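Local coordinates for type II secretion ATPase XpsE (Xanthomonas campestris, PDB 2D28), which belongs to the GspE family of type II secretion ATPases and is seen here as its N-terminal domain, which includes an MshEN-type region, at residues A[84-89]-A[123-128]; A[105-110]-A[129-134]; A[95-100]-A[141-146]. The protein carries 1 engineered substitution. All coordinates share one frame; numbering follows the deposited sequence.

Contact 1 of 3, residues A[84-89]-A[123-128]; sequences QGLSLR and RLATGL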
ATOM      1  N   GLN A  84      -7.510  -1.745 -17.695  1.00 31.68           N
ATOM      2  CA  GLN A  84      -8.057  -3.105 -17.764  1.00 30.41           C
ATOM      3  C   GLN A  84      -7.557  -3.966 -16.658  1.00 27.41           C
ATOM      4  O   GLN A  84      -6.439  -3.811 -16.188  1.00 25.30           O
ATOM      5  CB  GLN A  84      -7.551  -3.889 -19.014  1.00 32.57           C
ATOM      6  CG  GLN A  84      -7.556  -3.171 -20.300  1.00 35.66           C
ATOM      7  CD  GLN A  84      -8.950  -2.742 -20.764  1.00 43.19           C
ATOM      8  OE1 GLN A  84      -9.805  -2.367 -19.942  1.00 48.29           O
ATOM      9  NE2 GLN A  84      -9.164  -2.742 -22.095  1.00 43.96           N
ATOM     10  N   GLY A  85      -8.357  -4.965 -16.346  1.00 23.75           N
ATOM     11  CA  GLY A  85      -7.889  -6.121 -15.642  1.00 22.36           C
ATOM     12  C   GLY A  85      -8.003  -5.998 -14.171  1.00 20.43           C
ATOM     13  O   GLY A  85      -7.716  -6.961 -13.514  1.00 22.05           O
ATOM     14  N   LEU A  86      -8.471  -4.855 -13.650  1.00 19.42           N
ATOM     15  CA  LEU A  86      -8.639  -4.644 -12.212  1.00 18.88           C
ATOM     16  C   LEU A  86     -10.112  -4.503 -11.874  1.00 20.05           C
ATOM     17  O   LEU A  86     -10.751  -3.521 -12.242  1.00 18.85           O
ATOM     18  CB  LEU A  86      -7.898  -3.362 -11.734  1.00 18.64           C
ATOM     19  CG  LEU A  86      -6.379  -3.291 -12.046  1.00 17.31           C
ATOM     20  CD1 LEU A  86      -5.734  -2.112 -11.372  1.00 19.72           C
ATOM     21  CD2 LEU A  86      -5.669  -4.590 -11.645  1.00 17.56           C
ATOM     22  N   SER A  87     -10.634  -5.481 -11.159  1.00 20.04           N
ATOM     23  CA  SER A  87     -12.022  -5.416 -10.754  1.00 20.03           C
ATOM     24  C   SER A  87     -12.092  -4.518  -9.536  1.00 19.22           C
ATOM     25  O   SER A  87     -11.076  -4.295  -8.827  1.00 17.64           O
ATOM     26  CB  SER A  87     -12.571  -6.790 -10.376  1.00 18.81           C
ATOM     27  OG  SER A  87     -11.821  -7.362  -9.359  1.00 19.22           O
ATOM     28  N   LEU A  88     -13.294  -4.012  -9.278  1.00 17.54           N
ATOM     29  CA  LEU A  88     -13.510  -3.233  -8.051  1.00 17.56           C
ATOM     30  C   LEU A  88     -13.130  -4.036  -6.838  1.00 17.36           C
ATOM     31  O   LEU A  88     -12.454  -3.547  -5.956  1.00 14.71           O
ATOM     32  CB  LEU A  88     -14.939  -2.715  -7.981  1.00 18.08           C
ATOM     33  CG  LEU A  88     -15.308  -1.965  -6.685  1.00 19.46           C
ATOM     34  CD1 LEU A  88     -14.441  -0.678  -6.535  1.00 20.39           C
ATOM     35  CD2 LEU A  88     -16.790  -1.638  -6.676  1.00 23.53           C
ATOM     36  N   ARG A  89     -13.496  -5.343  -6.840  1.00 17.47           N
ATOM     37  CA  ARG A  89     -13.169  -6.229  -5.752  1.00 17.02           C
ATOM     38  C   ARG A  89     -11.653  -6.318  -5.504  1.00 16.02           C
ATOM     39  O   ARG A  89     -11.232  -6.309  -4.406  1.00 17.22           O
ATOM     40  CB  ARG A  89     -13.685  -7.664  -6.051  1.00 17.40           C
ATOM     41  CG  ARG A  89     -13.545  -8.639  -4.873  1.00 19.66           C
ATOM     42  CD  ARG A  89     -13.402 -10.086  -5.298  1.00 23.20           C
ATOM     43  NE  ARG A  89     -12.185 -10.214  -6.100  1.00 24.15           N
ATOM     44  CZ  ARG A  89     -10.979 -10.422  -5.624  1.00 28.98           C
ATOM     45  NH1 ARG A  89     -10.798 -10.602  -4.322  1.00 30.83           N
ATOM     46  NH2 ARG A  89      -9.922 -10.461  -6.465  1.00 30.99           N
ATOM     47  N   ARG A 123       0.709  -5.248 -12.603  1.00 10.71           N
ATOM     48  CA  ARG A 123       1.557  -5.019 -13.787  1.00 12.10           C
ATOM     49  C   ARG A 123       1.045  -5.931 -14.931  1.00 12.84           C
ATOM     50  O   ARG A 123       0.860  -5.497 -16.106  1.00 13.69           O
ATOM     51  CB  ARG A 123       3.053  -5.345 -13.472  1.00 12.34           C
ATOM     52  CG  ARG A 123       3.830  -4.339 -12.657  1.00 10.72           C
ATOM     53  CD  ARG A 123       5.169  -4.766 -12.201  1.00 10.46           C
ATOM     54  NE  ARG A 123       6.003  -5.068 -13.352  1.00 11.57           N
ATOM     55  CZ  ARG A 123       6.835  -6.090 -13.495  1.00 14.44           C
ATOM     56  NH1 ARG A 123       7.089  -6.957 -12.546  1.00 14.22           N
ATOM     57  NH2 ARG A 123       7.432  -6.227 -14.677  1.00 15.61           N
ATOM     58  N   LEU A 124       0.779  -7.195 -14.585  1.00 12.77           N
ATOM     59  CA  LEU A 124       0.368  -8.193 -15.593  1.00 13.74           C
ATOM     60  C   LEU A 124      -1.056  -7.918 -16.103  1.00 14.79           C
ATOM     61  O   LEU A 124      -1.332  -7.996 -17.327  1.00 14.35           O
ATOM     62  CB  LEU A 124       0.412  -9.612 -15.023  1.00 13.05           C
ATOM     63  CG  LEU A 124       0.047 -10.747 -16.034  1.00 16.65           C
ATOM     64  CD1 LEU A 124       1.062 -10.769 -17.256  1.00 22.13           C
ATOM     65  CD2 LEU A 124       0.093 -12.126 -15.365  1.00 21.81           C
ATOM     66  N   ALA A 125      -1.951  -7.577 -15.182  1.00 14.78           N
ATOM     67  CA  ALA A 125      -3.364  -7.396 -15.548  1.00 15.63           C
ATOM     68  C   ALA A 125      -3.567  -6.139 -16.376  1.00 14.96           C
ATOM     69  O   ALA A 125      -4.410  -6.138 -17.307  1.00 13.61           O
ATOM     70  CB  ALA A 125      -4.268  -7.373 -14.328  1.00 16.51           C
ATOM     71  N   THR A 126      -2.821  -5.062 -16.077  1.00 13.45           N
ATOM     72  CA  THR A 126      -3.062  -3.793 -16.791  1.00 15.11           C
ATOM     73  C   THR A 126      -2.226  -3.725 -18.033  1.00 15.20           C
ATOM     74  O   THR A 126      -2.582  -3.056 -19.014  1.00 16.74           O
ATOM     75  CB  THR A 126      -2.742  -2.536 -15.920  1.00 14.95           C
ATOM     76  OG1 THR A 126      -1.376  -2.628 -15.435  1.00 14.76           O
ATOM     77  CG2 THR A 126      -3.630  -2.462 -14.645  1.00 13.95           C
ATOM     78  N   GLY A 127      -1.104  -4.410 -18.009  1.00 15.68           N
ATOM     79  CA  GLY A 127      -0.101  -4.253 -19.039  1.00 17.04           C
ATOM     80  C   GLY A 127       0.532  -2.869 -19.109  1.00 17.44           C
ATOM     81  O   GLY A 127       1.147  -2.550 -20.115  1.00 18.04           O
ATOM     82  N   LEU A 128       0.427  -2.084 -18.041  1.00 15.44           N
ATOM     83  CA  LEU A 128       0.953  -0.701 -17.991  1.00 16.03           C
ATOM     84  C   LEU A 128       2.113  -0.590 -17.045  1.00 15.80           C
ATOM     85  O   LEU A 128       2.158  -1.272 -16.005  1.00 16.15           O
ATOM     86  CB  LEU A 128      -0.117   0.309 -17.543  1.00 15.36           C
ATOM     87  CG  LEU A 128      -1.234   0.491 -18.589  1.00 18.23           C
ATOM     88  CD1 LEU A 128      -2.377   1.294 -18.048  1.00 17.08           C
ATOM     89  CD2 LEU A 128      -0.750   1.145 -19.931  1.00 23.88           C
TER
HETATM   90  O   HOH W   1      -4.962  -1.440 -18.751  1.00 21.47           O
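Leu86 lays its branched end against the methyl of Thr126, CG lying 3.9 Å from Thr126 CG2, while its CD2 reaches the Ala125 methyl at 4.1 Å from CB. Thr126 and Ala125 lie in the last turn of helix 116-126, which the loop leading into helix 88-94 passes. Ala125 CB also points at the backbone of Gly85, a residue with positive phi, and lies 3.6 Å from Gly85 O. Gln84 O meets Thr126 CA at 3.4 Å in a CA-H...O contact. One water links the backbones, accepting from Gln84 N at 2.8 Å and donating to Thr126 O at 2.9 Å. With chi1 of 55°, Thr126 turns OG1 back over its own chain, where it bonds to Val122 O and takes the N-H of Leu128 in an ST turn, and presents CG2 to Leu86. Gly127, with positive phi, is the first residue past the helix. Beyond the two segments, Leu86 rests on Pro98 of strand 96-102. The hydroxyl of Thr126 is thus spent on its own helix end, and the two segments are joined by methyl packing, a CA-H...O contact and one bridging water, a light surface contact.

Contact 2 of 3, residues A[105-110]-A[129-134]; sequences RLDLWI and PLLLHV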
ATOM      1  N   ARG A 105       2.903   6.174 -17.822  1.00 18.62           N
ATOM      2  CA  ARG A 105       2.768   5.381 -16.610  1.00 16.66           C
ATOM      3  C   ARG A 105       1.444   5.562 -15.863  1.00 15.56           C
ATOM      4  O   ARG A 105       0.878   6.650 -15.740  1.00 15.66           O
ATOM      5  CB  ARG A 105       3.927   5.666 -15.670  1.00 16.74           C
ATOM      6  CG  ARG A 105       5.289   5.551 -16.344  1.00 20.38           C
ATOM      7  CD  ARG A 105       6.489   5.792 -15.404  1.00 22.50           C
ATOM      8  NE  ARG A 105       6.736   4.720 -14.457  1.00 19.38           N
ATOM      9  CZ  ARG A 105       7.886   4.556 -13.791  1.00 16.32           C
ATOM     10  NH1 ARG A 105       8.837   5.412 -13.956  1.00 10.14           N
ATOM     11  NH2 ARG A 105       8.080   3.515 -12.983  1.00 18.09           N
ATOM     12  N   LEU A 106       0.989   4.474 -15.296  1.00 13.14           N
ATOM     13  CA  LEU A 106      -0.179   4.451 -14.436  1.00 12.50           C
ATOM     14  C   LEU A 106       0.191   4.793 -13.010  1.00 11.70           C
ATOM     15  O   LEU A 106       0.964   4.056 -12.363  1.00 10.94           O
ATOM     16  CB  LEU A 106      -0.835   3.047 -14.523  1.00 12.46           C
ATOM     17  CG  LEU A 106      -2.178   2.950 -13.815  1.00 14.79           C
ATOM     18  CD1 LEU A 106      -3.272   3.698 -14.682  1.00 16.25           C
ATOM     19  CD2 LEU A 106      -2.499   1.477 -13.648  1.00 16.89           C
ATOM     20  N   ASP A 107      -0.387   5.888 -12.487  1.00 12.25           N
ATOM     21  CA  ASP A 107      -0.227   6.254 -11.125  1.00 13.64           C
ATOM     22  C   ASP A 107      -1.088   5.332 -10.255  1.00 13.74           C
ATOM     23  O   ASP A 107      -2.322   5.277 -10.429  1.00 15.79           O
ATOM     24  CB  ASP A 107      -0.544   7.692 -10.840  1.00 12.03           C
ATOM     25  CG  ASP A 107       0.374   8.652 -11.525  1.00 16.88           C
ATOM     26  OD1 ASP A 107       1.615   8.573 -11.355  1.00 12.00           O
ATOM     27  OD2 ASP A 107      -0.054   9.529 -12.291  1.00 16.64           O
ATOM     28  N   LEU A 108      -0.448   4.599  -9.349  1.00 11.79           N
ATOM     29  CA  LEU A 108      -1.160   3.682  -8.469  1.00 11.79           C
ATOM     30  C   LEU A 108      -0.899   4.035  -7.039  1.00 12.45           C
ATOM     31  O   LEU A 108       0.238   3.952  -6.546  1.00 11.52           O
ATOM     32  CB  LEU A 108      -0.713   2.249  -8.760  1.00 10.81           C
ATOM     33  CG  LEU A 108      -1.485   1.145  -8.049  1.00 10.09           C
ATOM     34  CD1 LEU A 108      -2.797   1.002  -8.781  1.00 12.41           C
ATOM     35  CD2 LEU A 108      -0.760  -0.219  -7.972  1.00 14.20           C
ATOM     36  N   TRP A 109      -1.969   4.360  -6.346  1.00 11.02           N
ATOM     37  CA  TRP A 109      -1.952   4.597  -4.934  1.00  9.97           C
ATOM     38  C   TRP A 109      -2.020   3.243  -4.212  1.00 11.81           C
ATOM     39  O   TRP A 109      -2.983   2.458  -4.431  1.00 11.11           O
ATOM     40  CB  TRP A 109      -3.171   5.448  -4.613  1.00 10.18           C
ATOM     41  CG  TRP A 109      -3.098   6.338  -3.460  1.00 14.11           C
ATOM     42  CD1 TRP A 109      -1.957   6.689  -2.735  1.00 17.48           C
ATOM     43  CD2 TRP A 109      -4.183   7.029  -2.823  1.00 15.12           C
ATOM     44  NE1 TRP A 109      -2.297   7.545  -1.732  1.00 14.60           N
ATOM     45  CE2 TRP A 109      -3.649   7.765  -1.761  1.00 16.01           C
ATOM     46  CE3 TRP A 109      -5.571   7.023  -2.988  1.00 18.61           C
ATOM     47  CZ2 TRP A 109      -4.443   8.528  -0.903  1.00 17.91           C
ATOM     48  CZ3 TRP A 109      -6.344   7.812  -2.148  1.00 20.03           C
ATOM     49  CH2 TRP A 109      -5.776   8.524  -1.105  1.00 17.42           C
ATOM     50  N   ILE A 110      -1.074   2.972  -3.309  1.00  9.98           N
ATOM     51  CA  ILE A 110      -0.953   1.623  -2.781  1.00 10.87           C
ATOM     52  C   ILE A 110      -0.674   1.647  -1.301  1.00  9.45           C
ATOM     53  O   ILE A 110       0.175   2.495  -0.823  1.00  9.38           O
ATOM     54  CB  ILE A 110       0.153   0.851  -3.623  1.00 10.58           C
ATOM     55  CG1 ILE A 110       0.314  -0.579  -3.193  1.00 12.16           C
ATOM     56  CG2 ILE A 110       1.494   1.610  -3.531  1.00 12.69           C
ATOM     57  CD1 ILE A 110       1.019  -1.446  -4.152  1.00 12.15           C
ATOM     58  N   PRO A 129       3.074   0.266 -17.374  1.00 16.55           N
ATOM     59  CA  PRO A 129       4.124   0.566 -16.399  1.00 15.97           C
ATOM     60  C   PRO A 129       3.516   1.409 -15.268  1.00 15.19           C
ATOM     61  O   PRO A 129       2.629   2.210 -15.510  1.00 16.97           O
ATOM     62  CB  PRO A 129       5.206   1.260 -17.199  1.00 17.55           C
ATOM     63  CG  PRO A 129       4.637   1.653 -18.516  1.00 15.40           C
ATOM     64  CD  PRO A 129       3.295   0.911 -18.685  1.00 17.36           C
ATOM     65  N   LEU A 130       3.879   1.098 -14.027  1.00 12.21           N
ATOM     66  CA  LEU A 130       3.316   1.727 -12.843  1.00 10.93           C
ATOM     67  C   LEU A 130       4.247   2.772 -12.279  1.00 10.43           C
ATOM     68  O   LEU A 130       5.484   2.605 -12.347  1.00 11.32           O
ATOM     69  CB  LEU A 130       3.110   0.668 -11.736  1.00 11.53           C
ATOM     70  CG  LEU A 130       2.318  -0.613 -12.187  1.00 11.28           C
ATOM     71  CD1 LEU A 130       2.067  -1.534 -11.022  1.00 11.70           C
ATOM     72  CD2 LEU A 130       0.964  -0.276 -12.783  1.00 10.85           C
ATOM     73  N   LEU A 131       3.644   3.779 -11.647  1.00 10.25           N
ATOM     74  CA  LEU A 131       4.337   4.665 -10.723  1.00 12.44           C
ATOM     75  C   LEU A 131       3.603   4.531  -9.395  1.00 11.65           C
ATOM     76  O   LEU A 131       2.435   4.815  -9.302  1.00 10.44           O
ATOM     77  CB  LEU A 131       4.316   6.116 -11.221  1.00 12.90           C
ATOM     78  CG  LEU A 131       5.310   7.136 -10.657  1.00 15.58           C
ATOM     79  CD1 LEU A 131       6.758   6.782 -10.989  1.00 13.34           C
ATOM     80  CD2 LEU A 131       4.973   8.496 -11.208  1.00 19.36           C
ATOM     81  N   LEU A 132       4.307   4.032  -8.381  1.00 11.09           N
ATOM     82  CA  LEU A 132       3.729   3.746  -7.103  1.00 10.92           C
ATOM     83  C   LEU A 132       3.745   4.950  -6.173  1.00 11.82           C
ATOM     84  O   LEU A 132       4.730   5.634  -6.060  1.00 11.35           O
ATOM     85  CB  LEU A 132       4.450   2.592  -6.422  1.00 11.00           C
ATOM     86  CG  LEU A 132       4.360   1.244  -7.188  1.00 11.04           C
ATOM     87  CD1 LEU A 132       5.195   0.194  -6.440  1.00 12.91           C
ATOM     88  CD2 LEU A 132       2.886   0.891  -7.372  1.00 11.19           C
ATOM     89  N   HIS A 133       2.611   5.192  -5.507  1.00 12.22           N
ATOM     90  CA  HIS A 133       2.494   6.242  -4.508  1.00 10.96           C
ATOM     91  C   HIS A 133       1.875   5.665  -3.255  1.00 11.12           C
ATOM     92  O   HIS A 133       0.811   4.995  -3.328  1.00 10.17           O
ATOM     93  CB  HIS A 133       1.560   7.321  -5.036  1.00 10.98           C
ATOM     94  CG  HIS A 133       1.978   7.923  -6.345  1.00  8.97           C
ATOM     95  ND1 HIS A 133       1.355   7.636  -7.531  1.00 16.34           N
ATOM     96  CD2 HIS A 133       2.861   8.898  -6.629  1.00  2.02           C
ATOM     97  CE1 HIS A 133       1.930   8.330  -8.509  1.00 13.27           C
ATOM     98  NE2 HIS A 133       2.883   9.067  -7.986  1.00 14.16           N
ATOM     99  N   VAL A 134       2.526   5.836  -2.123  1.00 10.28           N
ATOM    100  CA  VAL A 134       2.052   5.214  -0.889  1.00 11.59           C
ATOM    101  C   VAL A 134       0.924   6.110  -0.298  1.00 11.99           C
ATOM    102  O   VAL A 134       0.997   7.363  -0.271  1.00 12.66           O
ATOM    103  CB  VAL A 134       3.192   5.022   0.146  1.00 10.77           C
ATOM    104  CG1 VAL A 134       2.717   4.278   1.421  1.00 12.55           C
ATOM    105  CG2 VAL A 134       4.473   4.389  -0.517  1.00 13.25           C
TER
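Leu106 and Leu131 tie the strands together through backbone bonds: Leu106 N gives to Pro129 O at 2.8 Å, and Leu131 N to Leu106 O. The parallel ladder continues with Leu108 N to Leu131 O, His133 N to Leu108 O and Ile110 N to His133 O, and the strand axes diverge by 22°. Apolar packing fills the face with Leu106, Leu108, Ile110, Leu130 and Leu132. Leu106 CD2 lies 4.0 Å from Leu130 CD2, and Leu108 CD2 3.9 Å from Leu132 CD2, each pair side by side; helix 116-126 covers part of this face through Ile119 and Val122. Polar groups gather on the other face and at the strand end. Arg105, its chain bent at chi3 (72°), reaches across so that NH2 donates to Leu130 O at 2.8 Å, with a weak second bond from NE, and Leu131 CD1 sits over the guanidinium centre, 3.7 Å above its plane. The carboxylate of Asp107 is paired with Arg102. The Trp109 ring has His133 O and Val134 O at its edge, but its NE1 bonds to Val67 O. The backbone ladder sets the register, while one apolar and one mixed face give the sheet two distinct sides.

Contact 3 of 3, residues A[95-100]-A[141-146]; sequences HLCPVG and DDLIER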
ATOM      1  N   HIS A  95      -6.213  -3.106  -1.478  1.00 13.72           N
ATOM      2  CA  HIS A  95      -6.174  -1.709  -0.989  1.00 13.97           C
ATOM      3  C   HIS A  95      -5.239  -0.909  -1.851  1.00 13.50           C
ATOM      4  O   HIS A  95      -4.191  -0.413  -1.398  1.00 12.69           O
ATOM      5  CB  HIS A  95      -5.717  -1.616   0.474  1.00 15.36           C
ATOM      6  CG  HIS A  95      -6.512  -2.468   1.413  1.00 15.18           C
ATOM      7  ND1 HIS A  95      -7.722  -2.069   1.948  1.00 18.40           N
ATOM      8  CD2 HIS A  95      -6.350  -3.769   1.763  1.00 15.23           C
ATOM      9  CE1 HIS A  95      -8.222  -3.075   2.671  1.00 19.02           C
ATOM     10  NE2 HIS A  95      -7.401  -4.108   2.577  1.00 14.55           N
ATOM     11  N   LEU A  96      -5.539  -0.828  -3.142  1.00 12.67           N
ATOM     12  CA  LEU A  96      -4.726   0.002  -4.023  1.00 11.17           C
ATOM     13  C   LEU A  96      -5.718   0.502  -5.106  1.00 10.96           C
ATOM     14  O   LEU A  96      -6.828  -0.034  -5.241  1.00  9.12           O
ATOM     15  CB  LEU A  96      -3.639  -0.830  -4.653  1.00 12.04           C
ATOM     16  CG  LEU A  96      -3.942  -2.200  -5.227  1.00 11.17           C
ATOM     17  CD1 LEU A  96      -4.518  -2.096  -6.622  1.00 13.76           C
ATOM     18  CD2 LEU A  96      -2.669  -3.050  -5.333  1.00 14.15           C
ATOM     19  N   CYS A  97      -5.354   1.539  -5.807  1.00 11.85           N
ATOM     20  CA  CYS A  97      -6.284   2.289  -6.658  1.00 13.80           C
ATOM     21  C   CYS A  97      -5.576   3.080  -7.763  1.00 15.08           C
ATOM     22  O   CYS A  97      -4.715   3.881  -7.467  1.00 15.33           O
ATOM     23  CB  CYS A  97      -7.095   3.266  -5.795  1.00 13.01           C
ATOM     24  SG  CYS A  97      -8.533   3.921  -6.766  1.00 18.67           S
ATOM     25  N   PRO A  98      -5.881   2.847  -9.035  1.00 15.38           N
ATOM     26  CA  PRO A  98      -5.324   3.679 -10.071  1.00 15.92           C
ATOM     27  C   PRO A  98      -5.868   5.114  -9.911  1.00 16.93           C
ATOM     28  O   PRO A  98      -7.110   5.305  -9.745  1.00 17.44           O
ATOM     29  CB  PRO A  98      -5.838   3.026 -11.343  1.00 17.72           C
ATOM     30  CG  PRO A  98      -6.148   1.660 -10.927  1.00 18.98           C
ATOM     31  CD  PRO A  98      -6.778   1.813  -9.586  1.00 17.70           C
ATOM     32  N   VAL A  99      -4.982   6.096  -9.974  1.00 16.53           N
ATOM     33  CA  VAL A  99      -5.384   7.512  -9.771  1.00 18.76           C
ATOM     34  C   VAL A  99      -5.065   8.461 -10.916  1.00 21.54           C
ATOM     35  O   VAL A  99      -5.445   9.658 -10.858  1.00 25.11           O
ATOM     36  CB  VAL A  99      -4.885   8.103  -8.445  1.00 18.19           C
ATOM     37  CG1 VAL A  99      -5.514   7.365  -7.317  1.00 15.97           C
ATOM     38  CG2 VAL A  99      -3.344   8.047  -8.295  1.00 17.40           C
ATOM     39  N   GLY A 100      -4.395   7.961 -11.942  1.00 21.27           N
ATOM     40  CA  GLY A 100      -4.051   8.786 -13.078  1.00 22.74           C
ATOM     41  C   GLY A 100      -3.104   8.050 -13.987  1.00 22.24           C
ATOM     42  O   GLY A 100      -2.555   7.073 -13.608  1.00 18.39           O
ATOM     43  N   ASP A 141      -9.058   3.199   0.676  1.00 14.50           N
ATOM     44  CA  ASP A 141     -10.388   2.545   0.702  1.00 16.51           C
ATOM     45  C   ASP A 141     -11.529   3.525   0.450  1.00 17.64           C
ATOM     46  O   ASP A 141     -12.414   3.245  -0.331  1.00 17.28           O
ATOM     47  CB  ASP A 141     -10.604   1.890   2.035  1.00 16.57           C
ATOM     48  CG  ASP A 141      -9.697   0.726   2.223  1.00 14.89           C
ATOM     49  OD1 ASP A 141      -9.075   0.200   1.253  1.00 17.44           O
ATOM     50  OD2 ASP A 141      -9.530   0.294   3.340  1.00 16.96           O
ATOM     51  N   ASP A 142     -11.414   4.701   1.062  1.00 19.43           N
ATOM     52  CA  ASP A 142     -12.408   5.758   0.954  1.00 20.91           C
ATOM     53  C   ASP A 142     -12.505   6.242  -0.477  1.00 19.22           C
ATOM     54  O   ASP A 142     -13.591   6.357  -1.045  1.00 19.86           O
ATOM     55  CB  ASP A 142     -12.018   6.931   1.864  1.00 21.81           C
ATOM     56  CG  ASP A 142     -12.346   6.699   3.324  1.00 24.55           C
ATOM     57  OD1 ASP A 142     -12.930   5.683   3.729  1.00 27.03           O
ATOM     58  OD2 ASP A 142     -11.987   7.499   4.165  1.00 27.63           O
ATOM     59  N   LEU A 143     -11.365   6.468  -1.126  1.00 18.74           N
ATOM     60  CA  LEU A 143     -11.349   6.913  -2.511  1.00 17.22           C
ATOM     61  C   LEU A 143     -11.943   5.837  -3.421  1.00 18.86           C
ATOM     62  O   LEU A 143     -12.720   6.157  -4.376  1.00 16.77           O
ATOM     63  CB  LEU A 143      -9.931   7.218  -3.023  1.00 18.35           C
ATOM     64  CG  LEU A 143      -9.896   7.730  -4.459  1.00 21.54           C
ATOM     65  CD1 LEU A 143     -10.259   9.174  -4.441  1.00 24.64           C
ATOM     66  CD2 LEU A 143      -8.555   7.523  -5.061  1.00 23.34           C
ATOM     67  N   ILE A 144     -11.580   4.567  -3.192  1.00 18.33           N
ATOM     68  CA  ILE A 144     -12.109   3.493  -4.047  1.00 17.89           C
ATOM     69  C   ILE A 144     -13.650   3.588  -4.015  1.00 22.10           C
ATOM     70  O   ILE A 144     -14.248   3.578  -5.085  1.00 24.46           O
ATOM     71  CB  ILE A 144     -11.673   2.112  -3.620  1.00 16.72           C
ATOM     72  CG1 ILE A 144     -10.153   1.911  -3.875  1.00 14.95           C
ATOM     73  CG2 ILE A 144     -12.519   1.005  -4.379  1.00 17.73           C
ATOM     74  CD1 ILE A 144      -9.525   0.800  -3.045  1.00 16.79           C
ATOM     75  N   GLU A 145     -14.244   3.704  -2.838  1.00 24.57           N
ATOM     76  CA  GLU A 145     -15.701   3.719  -2.693  1.00 28.35           C
ATOM     77  C   GLU A 145     -16.354   4.977  -3.273  1.00 29.86           C
ATOM     78  O   GLU A 145     -17.444   4.904  -3.892  1.00 31.41           O
ATOM     79  CB  GLU A 145     -16.120   3.620  -1.228  1.00 29.31           C
ATOM     80  CG  GLU A 145     -17.629   3.399  -1.000  1.00 33.61           C
ATOM     81  CD  GLU A 145     -18.154   2.269  -1.874  1.00 40.77           C
ATOM     82  OE1 GLU A 145     -17.693   1.121  -1.693  1.00 44.19           O
ATOM     83  OE2 GLU A 145     -18.982   2.529  -2.792  1.00 47.47           O
ATOM     84  N   ARG A 146     -15.733   6.121  -3.017  1.00 28.88           N
ATOM     85  CA  ARG A 146     -16.186   7.391  -3.519  1.00 29.61           C
ATOM     86  C   ARG A 146     -16.164   7.418  -5.023  1.00 29.49           C
ATOM     87  O   ARG A 146     -17.126   7.831  -5.686  1.00 29.40           O
ATOM     88  CB  ARG A 146     -15.291   8.484  -2.934  1.00 29.85           C
ATOM     89  CG  ARG A 146     -15.483   9.829  -3.515  1.00 32.98           C
ATOM     90  CD  ARG A 146     -14.962  10.878  -2.576  1.00 37.73           C
ATOM     91  NE  ARG A 146     -13.723  11.436  -3.055  1.00 38.92           N
ATOM     92  CZ  ARG A 146     -12.522  11.344  -2.493  1.00 38.62           C
ATOM     93  NH1 ARG A 146     -12.297  10.645  -1.358  1.00 38.66           N
ATOM     94  NH2 ARG A 146     -11.518  11.999  -3.095  1.00 36.21           N
TER
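His95 and Asp141 meet with the imidazole and carboxylate planes turned 46° apart. The ring presents its edge: ND1 donates to Asp141 OD1 at 2.7 Å, nearly straight at 166°, and the oxygen lies close to the ring plane. OD1 receives the proton on its syn lone pair, the side facing the other oxygen. The first torsion of Asp141 swings its carboxylate beside its own backbone N and nearer to the histidine. His95, with positive phi just after helix 88-94, is where the chain turns into strand 96-102.

Further along, the helix sets two apolar side chains on the strand. Ile144 runs its longer branch onto Cys97, CG1 lying 3.9 Å from Cys97 CB, and carries CD1 to 3.6 Å from Leu96 O. Cys97 holds its sulfur anti to the backbone N, which brings SG to 4.0 Å from Leu143 CD2. The same Leu143 methyl meets Val99 CG1 at 3.8 Å, the two side chains crossing at about a right angle. Leu143 also rests on Trp109 and on Leu72, and Ile144 on Leu88, so the helix touches strand 105-110 and the Leu72 loop as well, with helix 88-94 alongside through Leu88.

Helix and strand axes pass 8.3 Å apart at 59°. This is the packing of a helix across one face of a small three-stranded mixed beta-sheet in an alpha/beta domain, here with a histidine-carboxylate bond pinning one end of an otherwise apolar interface.

Overall arrangement
Contacts 2 and 3 lie closer to the centre of the chain and are partly buried, whereas contact 1 is a surface contact at the outer end of helix 116-126. Contact 2 closes the beta-alpha-beta unit whose connecting helix ends in contact 1, and Leu128 packs on Leu106 where the two meet. Contacts 2 and 3 share the sheet: strands 96-102 and 105-110 are antiparallel neighbours, and contact 2 is nested inside the loop that contact 3 closes. Helix 88-94, entered from contact 1, leads straight into strand 96-102 of contact 3. The chemistry follows position, from a backbone ladder between strands, to helix-on-sheet packing with one side-chain bond, to methyls and a water at the edge.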